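Local atomic coordinates of UTP-glucose-1-phosphate uridylyltransferase 2 (Trypanosoma brucei, PDB entry 3GUE), a protein that probably catalyses the reversible transfer of a uridylyl group from UTP to alpha-D-glucose 1-phosphate, giving UDP-glucose and diphosphate. Residues Q76-K81 / N125-L130; Y214-N219 / N305-L310; G444-G449 / L468-G473. All coordinates share one frame; numbering follows the deposited sequence.

Contact 1 of 3, residues Q76-K81 / N125-L130; sequences QAVVLK and NVPFML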
loop_
_atom_site.group_PDB
_atom_site.type_symbol
_atom_site.label_atom_id
_atom_site.label_comp_id
_atom_site.label_asym_id
_atom_site.label_seq_id
_atom_site.Cartn_x
_atom_site.Cartn_y
_atom_site.Cartn_z
ATOM N N GLN A 76 -5.788 -7.801 -23.434
ATOM C CA GLN A 76 -6.629 -8.389 -22.364
ATOM C C GLN A 76 -6.424 -7.766 -20.963
ATOM O O GLN A 76 -7.088 -8.167 -19.985
ATOM C CB GLN A 76 -6.385 -9.899 -22.292
ATOM C CG GLN A 76 -7.032 -10.647 -23.456
ATOM C CD GLN A 76 -6.597 -12.097 -23.613
ATOM O OE1 GLN A 76 -6.799 -12.697 -24.672
ATOM N NE2 GLN A 76 -5.996 -12.660 -22.587
ATOM N N ALA A 77 -5.511 -6.801 -20.876
ATOM C CA ALA A 77 -5.053 -6.279 -19.596
ATOM C C ALA A 77 -5.785 -4.983 -19.151
ATOM O O ALA A 77 -6.276 -4.221 -19.970
ATOM C CB ALA A 77 -3.554 -6.112 -19.622
ATOM N N VAL A 78 -5.877 -4.786 -17.840
ATOM C CA VAL A 78 -6.646 -3.702 -17.219
ATOM C C VAL A 78 -5.800 -3.255 -16.022
ATOM O O VAL A 78 -5.136 -4.057 -15.389
ATOM C CB VAL A 78 -8.049 -4.195 -16.722
ATOM C CG1 VAL A 78 -8.697 -3.214 -15.769
ATOM C CG2 VAL A 78 -9.022 -4.461 -17.915
ATOM N N VAL A 79 -5.807 -1.966 -15.743
ATOM C CA VAL A 79 -5.013 -1.428 -14.631
ATOM C C VAL A 79 -5.943 -0.962 -13.533
ATOM O O VAL A 79 -6.972 -0.340 -13.794
ATOM C CB VAL A 79 -4.034 -0.306 -15.080
ATOM C CG1 VAL A 79 -3.250 0.272 -13.868
ATOM C CG2 VAL A 79 -3.059 -0.845 -16.115
ATOM N N LEU A 80 -5.581 -1.321 -12.304
ATOM C CA LEU A 80 -6.237 -0.798 -11.108
ATOM C C LEU A 80 -5.178 -0.222 -10.186
ATOM O O LEU A 80 -4.161 -0.877 -9.890
ATOM C CB LEU A 80 -7.017 -1.903 -10.377
ATOM C CG LEU A 80 -7.812 -1.645 -9.079
ATOM C CD1 LEU A 80 -8.787 -0.543 -9.181
ATOM C CD2 LEU A 80 -8.539 -2.916 -8.664
ATOM N N LYS A 81 -5.408 1.011 -9.749
ATOM C CA LYS A 81 -4.567 1.619 -8.702
ATOM C C LYS A 81 -5.395 1.691 -7.424
ATOM O O LYS A 81 -6.517 2.217 -7.447
ATOM C CB LYS A 81 -4.120 3.023 -9.161
ATOM C CG LYS A 81 -2.655 3.123 -9.652
ATOM C CD LYS A 81 -1.686 3.087 -8.455
ATOM C CE LYS A 81 -0.320 3.720 -8.761
ATOM N NZ LYS A 81 0.733 2.683 -9.062
ATOM N N ASN A 125 -5.772 1.845 -25.718
ATOM C CA ASN A 125 -6.624 2.483 -24.689
ATOM C C ASN A 125 -6.895 1.557 -23.478
ATOM O O ASN A 125 -8.038 1.190 -23.201
ATOM C CB ASN A 125 -7.938 2.990 -25.343
ATOM C CG ASN A 125 -8.771 3.917 -24.421
ATOM O OD1 ASN A 125 -8.253 4.540 -23.493
ATOM N ND2 ASN A 125 -10.068 4.007 -24.698
ATOM N N VAL A 126 -5.835 1.189 -22.763
ATOM C CA VAL A 126 -5.912 0.223 -21.647
ATOM C C VAL A 126 -6.864 0.734 -20.561
ATOM O O VAL A 126 -6.729 1.885 -20.116
ATOM C CB VAL A 126 -4.491 -0.084 -21.055
ATOM C CG1 VAL A 126 -3.862 1.186 -20.487
ATOM C CG2 VAL A 126 -4.529 -1.197 -19.984
ATOM N N PRO A 127 -7.843 -0.100 -20.150
ATOM C CA PRO A 127 -8.757 0.297 -19.092
ATOM C C PRO A 127 -8.041 0.617 -17.783
ATOM O O PRO A 127 -6.989 0.035 -17.461
ATOM C CB PRO A 127 -9.702 -0.916 -18.969
ATOM C CG PRO A 127 -9.667 -1.528 -20.303
ATOM C CD PRO A 127 -8.212 -1.423 -20.683
ATOM N N PHE A 128 -8.579 1.600 -17.061
ATOM C CA PHE A 128 -7.975 2.091 -15.828
ATOM C C PHE A 128 -9.036 2.365 -14.782
ATOM O O PHE A 128 -10.068 2.959 -15.094
ATOM C CB PHE A 128 -7.214 3.389 -16.084
ATOM C CG PHE A 128 -6.612 4.020 -14.832
ATOM C CD1 PHE A 128 -5.458 3.491 -14.239
ATOM C CD2 PHE A 128 -7.181 5.166 -14.273
ATOM C CE1 PHE A 128 -4.902 4.083 -13.091
ATOM C CE2 PHE A 128 -6.606 5.787 -13.111
ATOM C CZ PHE A 128 -5.481 5.248 -12.537
ATOM N N MET A 129 -8.733 1.985 -13.539
ATOM C CA MET A 129 -9.670 2.083 -12.424
ATOM C C MET A 129 -8.899 2.505 -11.179
ATOM O O MET A 129 -7.698 2.284 -11.075
ATOM C CB MET A 129 -10.368 0.736 -12.176
ATOM C CG MET A 129 -11.444 0.345 -13.202
ATOM S SD MET A 129 -12.411 -1.140 -12.771
ATOM C CE MET A 129 -11.160 -2.388 -12.942
ATOM N N LEU A 130 -9.609 3.123 -10.257
ATOM C CA LEU A 130 -9.061 3.536 -8.982
ATOM C C LEU A 130 -10.062 2.990 -7.962
ATOM O O LEU A 130 -11.277 3.219 -8.054
ATOM C CB LEU A 130 -8.964 5.078 -8.922
ATOM C CG LEU A 130 -7.844 5.860 -9.634
ATOM C CD1 LEU A 130 -8.357 7.254 -9.921
ATOM C CD2 LEU A 130 -6.549 5.967 -8.786
#
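The phenyl ring of F128 meets V79 at its rim: CG1 of V79 sits near the ring plane, 3.9 Å from F128 CD1, while CB of K81 approaches CE1 obliquely. With CG anti to its backbone N (chi1 177°), F128 turns its ring along the neighbouring strand, and T111 and L115 of helix 107-122 pack on the same side chain. The only other ring in the contact, the pyrrolidine of P127, lies against CG2 of V78, its CB 3.8 Å from that methyl, and the two side chains cross at about a right angle. Beyond P127, on the side of the sheet that carries L80 and M129, the terminal CE of M129 reaches back to CG1 of V78, and CD1 of L80 rests 3.6 Å from CB of M129.

Beneath the side chains the strands run parallel. V79 bonds through both its backbone N and its backbone O: the N donates to P127 O (2.9 Å), and the O receives the N of M129 in a more bent bond, 131° at the hydrogen. A straighter bond, 170°, joins K81 N to M129 O. The alkyl base of K81 packs on L130 CD2. The contact is therefore almost wholly apolar outside its backbone ladder, and its one cationic group turns away from L130 to the S218 hydroxyl and the N222 carbonyl, beside strand 214-219.

Contact 2 of 3, residues Y214-N219 / N305-L310; sequences YMFISN and NIWINL. With UPG (uridine-5'-diphosphate-glucose), chain C.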
loop_
_atom_site.group_PDB
_atom_site.type_symbol
_atom_site.label_atom_id
_atom_site.label_comp_id
_atom_site.label_asym_id
_atom_site.label_seq_id
_atom_site.Cartn_x
_atom_site.Cartn_y
_atom_site.Cartn_z
ATOM N N TYR A 214 -6.918 -10.170 -17.573
ATOM C CA TYR A 214 -5.815 -9.879 -16.654
ATOM C C TYR A 214 -5.899 -8.483 -16.066
ATOM O O TYR A 214 -6.275 -7.511 -16.756
ATOM C CB TYR A 214 -4.471 -10.071 -17.366
ATOM C CG TYR A 214 -4.176 -11.509 -17.694
ATOM C CD1 TYR A 214 -3.722 -12.377 -16.718
ATOM C CD2 TYR A 214 -4.391 -12.018 -18.984
ATOM C CE1 TYR A 214 -3.435 -13.744 -17.018
ATOM C CE2 TYR A 214 -4.123 -13.361 -19.280
ATOM C CZ TYR A 214 -3.632 -14.212 -18.297
ATOM O OH TYR A 214 -3.380 -15.557 -18.588
ATOM N N MET A 215 -5.531 -8.386 -14.794
ATOM C CA MET A 215 -5.535 -7.128 -14.101
ATOM C C MET A 215 -4.221 -6.912 -13.373
ATOM O O MET A 215 -3.803 -7.745 -12.590
ATOM C CB MET A 215 -6.690 -7.049 -13.100
ATOM C CG MET A 215 -6.644 -5.807 -12.234
ATOM S SD MET A 215 -8.145 -5.640 -11.252
ATOM C CE MET A 215 -9.365 -5.370 -12.533
ATOM N N PHE A 216 -3.605 -5.768 -13.643
ATOM C CA PHE A 216 -2.460 -5.301 -12.885
ATOM C C PHE A 216 -2.880 -4.297 -11.797
ATOM O O PHE A 216 -3.460 -3.226 -12.088
ATOM C CB PHE A 216 -1.378 -4.739 -13.829
ATOM C CG PHE A 216 -0.168 -4.191 -13.097
ATOM C CD1 PHE A 216 0.677 -5.044 -12.398
ATOM C CD2 PHE A 216 0.117 -2.831 -13.122
ATOM C CE1 PHE A 216 1.765 -4.568 -11.703
ATOM C CE2 PHE A 216 1.244 -2.316 -12.420
ATOM C CZ PHE A 216 2.057 -3.192 -11.719
ATOM N N ILE A 217 -2.575 -4.657 -10.550
ATOM C CA ILE A 217 -2.916 -3.869 -9.361
ATOM C C ILE A 217 -1.646 -3.452 -8.635
ATOM O O ILE A 217 -0.724 -4.254 -8.471
ATOM C CB ILE A 217 -3.776 -4.681 -8.350
ATOM C CG1 ILE A 217 -4.763 -5.614 -9.059
ATOM C CG2 ILE A 217 -4.493 -3.742 -7.318
ATOM C CD1 ILE A 217 -5.384 -6.626 -8.097
ATOM N N SER A 218 -1.613 -2.195 -8.202
ATOM C CA SER A 218 -0.532 -1.628 -7.392
ATOM C C SER A 218 -1.033 -0.527 -6.443
ATOM O O SER A 218 -2.123 0.030 -6.633
ATOM C CB SER A 218 0.562 -1.054 -8.309
ATOM O OG SER A 218 0.061 0.037 -9.072
ATOM N N ASN A 219 -0.221 -0.241 -5.428
ATOM C CA ASN A 219 -0.464 0.769 -4.439
ATOM C C ASN A 219 -0.546 2.158 -5.038
ATOM O O ASN A 219 0.264 2.518 -5.892
ATOM C CB ASN A 219 0.650 0.717 -3.372
ATOM C CG ASN A 219 0.506 -0.460 -2.411
ATOM O OD1 ASN A 219 -0.529 -1.140 -2.370
ATOM N ND2 ASN A 219 1.542 -0.682 -1.603
ATOM N N ASN A 305 2.562 -4.856 -6.123
ATOM C CA ASN A 305 2.370 -4.947 -7.569
ATOM C C ASN A 305 1.923 -6.401 -7.813
ATOM O O ASN A 305 2.769 -7.324 -7.825
ATOM C CB ASN A 305 3.687 -4.712 -8.349
ATOM C CG ASN A 305 4.328 -3.313 -8.109
ATOM O OD1 ASN A 305 3.697 -2.363 -7.648
ATOM N ND2 ASN A 305 5.604 -3.211 -8.447
ATOM N N ILE A 306 0.623 -6.599 -8.012
ATOM C CA ILE A 306 0.047 -7.949 -8.178
ATOM C C ILE A 306 -0.753 -8.084 -9.476
ATOM O O ILE A 306 -1.637 -7.285 -9.749
ATOM C CB ILE A 306 -0.924 -8.324 -7.010
ATOM C CG1 ILE A 306 -0.331 -8.035 -5.620
ATOM C CG2 ILE A 306 -1.407 -9.746 -7.147
ATOM C CD1 ILE A 306 0.901 -8.819 -5.316
ATOM N N TRP A 307 -0.455 -9.143 -10.225
ATOM C CA TRP A 307 -1.213 -9.547 -11.419
ATOM C C TRP A 307 -2.215 -10.636 -11.082
ATOM O O TRP A 307 -1.863 -11.693 -10.528
ATOM C CB TRP A 307 -0.292 -10.113 -12.478
ATOM C CG TRP A 307 0.524 -9.102 -13.258
ATOM C CD1 TRP A 307 1.766 -8.631 -12.952
ATOM C CD2 TRP A 307 0.153 -8.478 -14.496
ATOM N NE1 TRP A 307 2.186 -7.748 -13.905
ATOM C CE2 TRP A 307 1.214 -7.624 -14.865
ATOM C CE3 TRP A 307 -0.985 -8.537 -15.310
ATOM C CZ2 TRP A 307 1.177 -6.826 -16.018
ATOM C CZ3 TRP A 307 -1.021 -7.746 -16.478
ATOM C CH2 TRP A 307 0.066 -6.909 -16.818
ATOM N N ILE A 308 -3.451 -10.412 -11.494
ATOM C CA ILE A 308 -4.446 -11.452 -11.361
ATOM C C ILE A 308 -5.059 -11.820 -12.715
ATOM O O ILE A 308 -5.197 -10.980 -13.615
ATOM C CB ILE A 308 -5.518 -11.122 -10.268
ATOM C CG1 ILE A 308 -6.300 -9.860 -10.618
ATOM C CG2 ILE A 308 -4.862 -11.031 -8.807
ATOM C CD1 ILE A 308 -7.561 -9.648 -9.713
ATOM N N ASN A 309 -5.344 -13.102 -12.863
ATOM C CA ASN A 309 -6.159 -13.600 -13.950
ATOM C C ASN A 309 -7.619 -13.508 -13.486
ATOM O O ASN A 309 -8.016 -14.091 -12.450
ATOM C CB ASN A 309 -5.758 -15.041 -14.338
ATOM C CG ASN A 309 -6.593 -15.603 -15.511
ATOM O OD1 ASN A 309 -7.797 -15.707 -15.421
ATOM N ND2 ASN A 309 -5.943 -15.929 -16.605
ATOM N N LEU A 310 -8.397 -12.762 -14.262
ATOM C CA LEU A 310 -9.743 -12.368 -13.901
ATOM C C LEU A 310 -10.745 -13.536 -14.001
ATOM O O LEU A 310 -11.641 -13.647 -13.178
ATOM C CB LEU A 310 -10.166 -11.168 -14.756
ATOM C CG LEU A 310 -9.396 -9.861 -14.535
ATOM C CD1 LEU A 310 -9.911 -8.801 -15.494
ATOM C CD2 LEU A 310 -9.565 -9.401 -13.081
HETATM N N1 UPG C . -5.950 0.822 0.501
HETATM C C2 UPG C . -7.227 0.644 -0.068
HETATM N N3 UPG C . -8.225 0.151 0.754
HETATM C C4 UPG C . -8.023 -0.170 2.075
HETATM C C5 UPG C . -6.752 -0.016 2.644
HETATM C C6 UPG C . -5.707 0.474 1.868
HETATM O O2 UPG C . -7.523 0.926 -1.239
HETATM O O4 UPG C . -8.995 -0.589 2.718
HETATM C C1C UPG C . -4.831 1.349 -0.345
HETATM C C2C UPG C . -3.945 2.488 0.166
HETATM O O2C UPG C . -4.574 3.759 -0.046
HETATM C C3C UPG C . -2.740 2.316 -0.757
HETATM C C4C UPG C . -2.620 0.804 -0.859
HETATM O O4C UPG C . -3.920 0.250 -0.521
HETATM O O3C UPG C . -3.070 2.824 -2.049
HETATM C C5C UPG C . -1.585 0.236 0.166
HETATM O O5C UPG C . -1.981 0.364 1.505
HETATM P PA UPG C . -0.922 0.777 2.650
HETATM O O1A UPG C . -0.191 1.948 2.089
HETATM O O2A UPG C . -1.558 0.885 3.968
HETATM O O3A UPG C . 0.112 -0.503 2.623
HETATM P PB UPG C . 0.012 -1.873 3.494
HETATM O O1B UPG C . -1.331 -2.443 3.298
HETATM O O2B UPG C . 0.538 -1.670 4.881
HETATM O O3B UPG C . 1.159 -2.714 2.749
HETATM C "C1'" UPG C . 0.958 -3.093 1.338
HETATM C "C2'" UPG C . 0.991 -4.611 1.229
HETATM C "C3'" UPG C . 2.329 -5.083 1.785
HETATM C "C4'" UPG C . 3.462 -4.468 0.948
HETATM C "C5'" UPG C . 3.358 -2.922 0.956
HETATM C "C6'" UPG C . 4.253 -2.325 -0.098
HETATM O "O2'" UPG C . -0.079 -5.213 1.980
HETATM O "O3'" UPG C . 2.354 -6.500 1.794
HETATM O "O4'" UPG C . 4.728 -4.870 1.447
HETATM O "O5'" UPG C . 2.026 -2.449 0.615
HETATM O "O6'" UPG C . 4.434 -0.933 0.171
HETATM O O HOH W 1 2.189 -1.365 -5.311
#
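Two torsions set F216 against W307: CG of F216 stands anti to its own N, whereas CG of W307 is anti to its carbonyl carbon (chi1 -76°), bringing the indole across to the phenylalanine. CB of F216 then lies over the six-membered ring, 3.8 Å from its centroid and 3° off the normal, a CH-pi contact. CD1 of F216 covers the same face near NE1, with the phenyl tilted 42° from the five-membered ring. On the reverse side of the sheet, CB of M215 touches both I308 CG1 and L310 CD2, 3.8 and 3.7 Å away.

Four backbone bonds pair the antiparallel strands, M215 with I308 and I217 with I306; the shortest runs from I306 N to I217 O, 2.7 Å. At the far end a water accepts from N219 N and donates to N305 OD1, and E245 and R371 hold the amide nitrogen of N305. The N219 amide gives its ND2 hydrogen to O5' of the glucose ring (2.9 Å), while its OD1 is fixed by N304. Strand 214-219 lies in the mixed central sheet, consistent with a GT-A-like nucleotidyltransferase fold, and N219 links that sheet to the sugar site.

Contact 3 of 3, residues G444-G449 / L468-G473; sequences GLVEFG and LIIGSG. Unlike the reference sequence in segment 468-473: S472 (reference Asn).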
loop_
_atom_site.group_PDB
_atom_site.type_symbol
_atom_site.label_atom_id
_atom_site.label_comp_id
_atom_site.label_asym_id
_atom_site.label_seq_id
_atom_site.Cartn_x
_atom_site.Cartn_y
_atom_site.Cartn_z
ATOM N N GLY A 444 14.443 14.830 18.047
ATOM C CA GLY A 444 14.082 16.152 18.559
ATOM C C GLY A 444 13.547 17.060 17.458
ATOM O O GLY A 444 13.316 16.609 16.305
ATOM N N LEU A 445 13.321 18.330 17.804
ATOM C CA LEU A 445 12.857 19.329 16.811
ATOM C C LEU A 445 13.986 19.870 15.911
ATOM O O LEU A 445 14.968 20.413 16.399
ATOM C CB LEU A 445 12.102 20.478 17.485
ATOM C CG LEU A 445 10.704 20.166 18.038
ATOM C CD1 LEU A 445 10.313 21.162 19.126
ATOM C CD2 LEU A 445 9.651 20.134 16.897
ATOM N N VAL A 446 13.804 19.733 14.595
ATOM C CA VAL A 446 14.845 20.019 13.601
ATOM C C VAL A 446 14.172 20.574 12.362
ATOM O O VAL A 446 13.080 20.134 11.973
ATOM C CB VAL A 446 15.713 18.738 13.264
ATOM C CG1 VAL A 446 16.538 18.894 12.008
ATOM C CG2 VAL A 446 16.612 18.336 14.444
ATOM N N GLU A 447 14.830 21.559 11.755
ATOM C CA GLU A 447 14.294 22.278 10.598
ATOM C C GLU A 447 15.381 22.523 9.534
ATOM O O GLU A 447 16.292 23.328 9.748
ATOM C CB GLU A 447 13.664 23.598 11.047
ATOM C CG GLU A 447 12.356 23.472 11.871
ATOM C CD GLU A 447 11.752 24.813 12.250
ATOM O OE1 GLU A 447 12.059 25.846 11.602
ATOM O OE2 GLU A 447 10.954 24.840 13.210
ATOM N N PHE A 448 15.284 21.810 8.410
ATOM C CA PHE A 448 16.137 22.058 7.238
ATOM C C PHE A 448 15.790 23.382 6.601
ATOM O O PHE A 448 14.618 23.741 6.518
ATOM C CB PHE A 448 15.985 20.958 6.174
ATOM C CG PHE A 448 16.587 19.647 6.572
ATOM C CD1 PHE A 448 17.976 19.469 6.565
ATOM C CD2 PHE A 448 15.772 18.593 6.970
ATOM C CE1 PHE A 448 18.542 18.252 6.949
ATOM C CE2 PHE A 448 16.329 17.347 7.360
ATOM C CZ PHE A 448 17.710 17.182 7.351
ATOM N N GLY A 449 16.828 24.101 6.176
ATOM C CA GLY A 449 16.690 25.241 5.294
ATOM C C GLY A 449 16.992 24.764 3.882
ATOM O O GLY A 449 16.793 23.585 3.559
ATOM N N LEU A 468 16.205 23.217 16.143
ATOM C CA LEU A 468 17.515 23.262 15.511
ATOM C C LEU A 468 17.378 23.558 14.011
ATOM O O LEU A 468 16.842 22.741 13.234
ATOM C CB LEU A 468 18.236 21.923 15.736
ATOM C CG LEU A 468 19.580 21.576 15.082
ATOM C CD1 LEU A 468 20.645 22.607 15.461
ATOM C CD2 LEU A 468 20.013 20.194 15.526
ATOM N N ILE A 469 17.851 24.729 13.600
ATOM C CA ILE A 469 17.788 25.072 12.182
ATOM C C ILE A 469 19.074 24.613 11.530
ATOM O O ILE A 469 20.168 24.858 12.047
ATOM C CB ILE A 469 17.524 26.582 11.915
ATOM C CG1 ILE A 469 16.154 26.993 12.445
ATOM C CG2 ILE A 469 17.564 26.886 10.413
ATOM C CD1 ILE A 469 16.099 28.402 12.823
ATOM N N ILE A 470 18.936 23.905 10.416
ATOM C CA ILE A 470 20.104 23.542 9.629
ATOM C C ILE A 470 20.282 24.591 8.520
ATOM O O ILE A 470 19.510 24.639 7.559
ATOM C CB ILE A 470 20.045 22.064 9.078
ATOM C CG1 ILE A 470 19.718 21.047 10.194
ATOM C CG2 ILE A 470 21.346 21.709 8.343
ATOM C CD1 ILE A 470 20.719 21.022 11.402
ATOM N N GLY A 471 21.293 25.433 8.683
ATOM C CA GLY A 471 21.560 26.547 7.760
ATOM C C GLY A 471 21.505 26.161 6.290
ATOM O O GLY A 471 21.872 25.044 5.906
ATOM N N SER A 472 21.041 27.084 5.461
ATOM C CA SER A 472 21.006 26.874 4.013
ATOM C C SER A 472 22.417 26.629 3.429
ATOM O O SER A 472 23.371 27.306 3.783
ATOM C CB SER A 472 20.294 28.046 3.327
ATOM O OG SER A 472 18.964 28.188 3.824
ATOM N N GLY A 473 22.551 25.610 2.586
ATOM C CA GLY A 473 23.838 25.282 1.969
ATOM C C GLY A 473 24.736 24.396 2.821
ATOM O O GLY A 473 25.821 24.018 2.384
#
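A short parallel pair in the C-terminal part of the chain, 446-448 beside 468-470, joins V446 to L468, E447 to I469 and F448 to I470. L468 N opens the ladder with a bond to L445 O, 3.1 Å long and straight at the hydrogen (172°), although the donor stands above the carbonyl plane. E447 is then held through both its backbone polar atoms: its N donates to L468 O and its O accepts from I470 N, each at 2.8 Å. G449 N closes the series on I470 O, in the plane of that carbonyl but in a more bent bond (142° at the hydrogen).

Strand 446-448 follows strand 437-443, and 468-470 follows 458-462; strands 437-443 and 458-462 are parallel neighbours in the four-stranded sheet of this region. The chain thus makes successive parallel turns, an arrangement consistent with the left-handed beta-helix found at the C terminus of UDP-glucose pyrophosphorylases. V446, F448, L468 and I470 probably face its interior: I460 packs on V446, F448 and L468, L426 on V446 and F448, and V452 on I470. There V446 CG2 lies beside L468 CD2, 4.0 Å apart, the two side chains pointing the same way. F448 and I470 are likewise aligned, CD1 of the ring being 4.2 Å from I470 CB.

The other face carries E447 and I469. CG of E447 lies anti to its carbonyl carbon (chi1 -69°) and the chain beyond is extended, taking the carboxylate toward K428 in a long, weak ion pair. Past the strands, S472 OG comes within 4.0 Å of G449 CA and bonds to the N of A450.

Overall arrangement
From the N terminus, contact 1 comes first: it closes a loop of 43 residues that includes helix 107-122 and returns the chain beside strand 77-83. Contact 2 opens only later, joining 214-219 to 305-310 across 85 intervening residues, and contact 3 closes a shorter excursion of 18 residues near the C terminus. The three follow in series, none enclosing or crossing another. Contacts 1 and 2 nevertheless meet in space, their centres about 9 Å apart, because strands 77-83 and 214-219 are neighbours in the central sheet; L80 N and F216 O probably hydrogen-bond there. Contact 3, its centre about 42 Å from that of contact 2, joins two successive parallel turns of the C-terminal region.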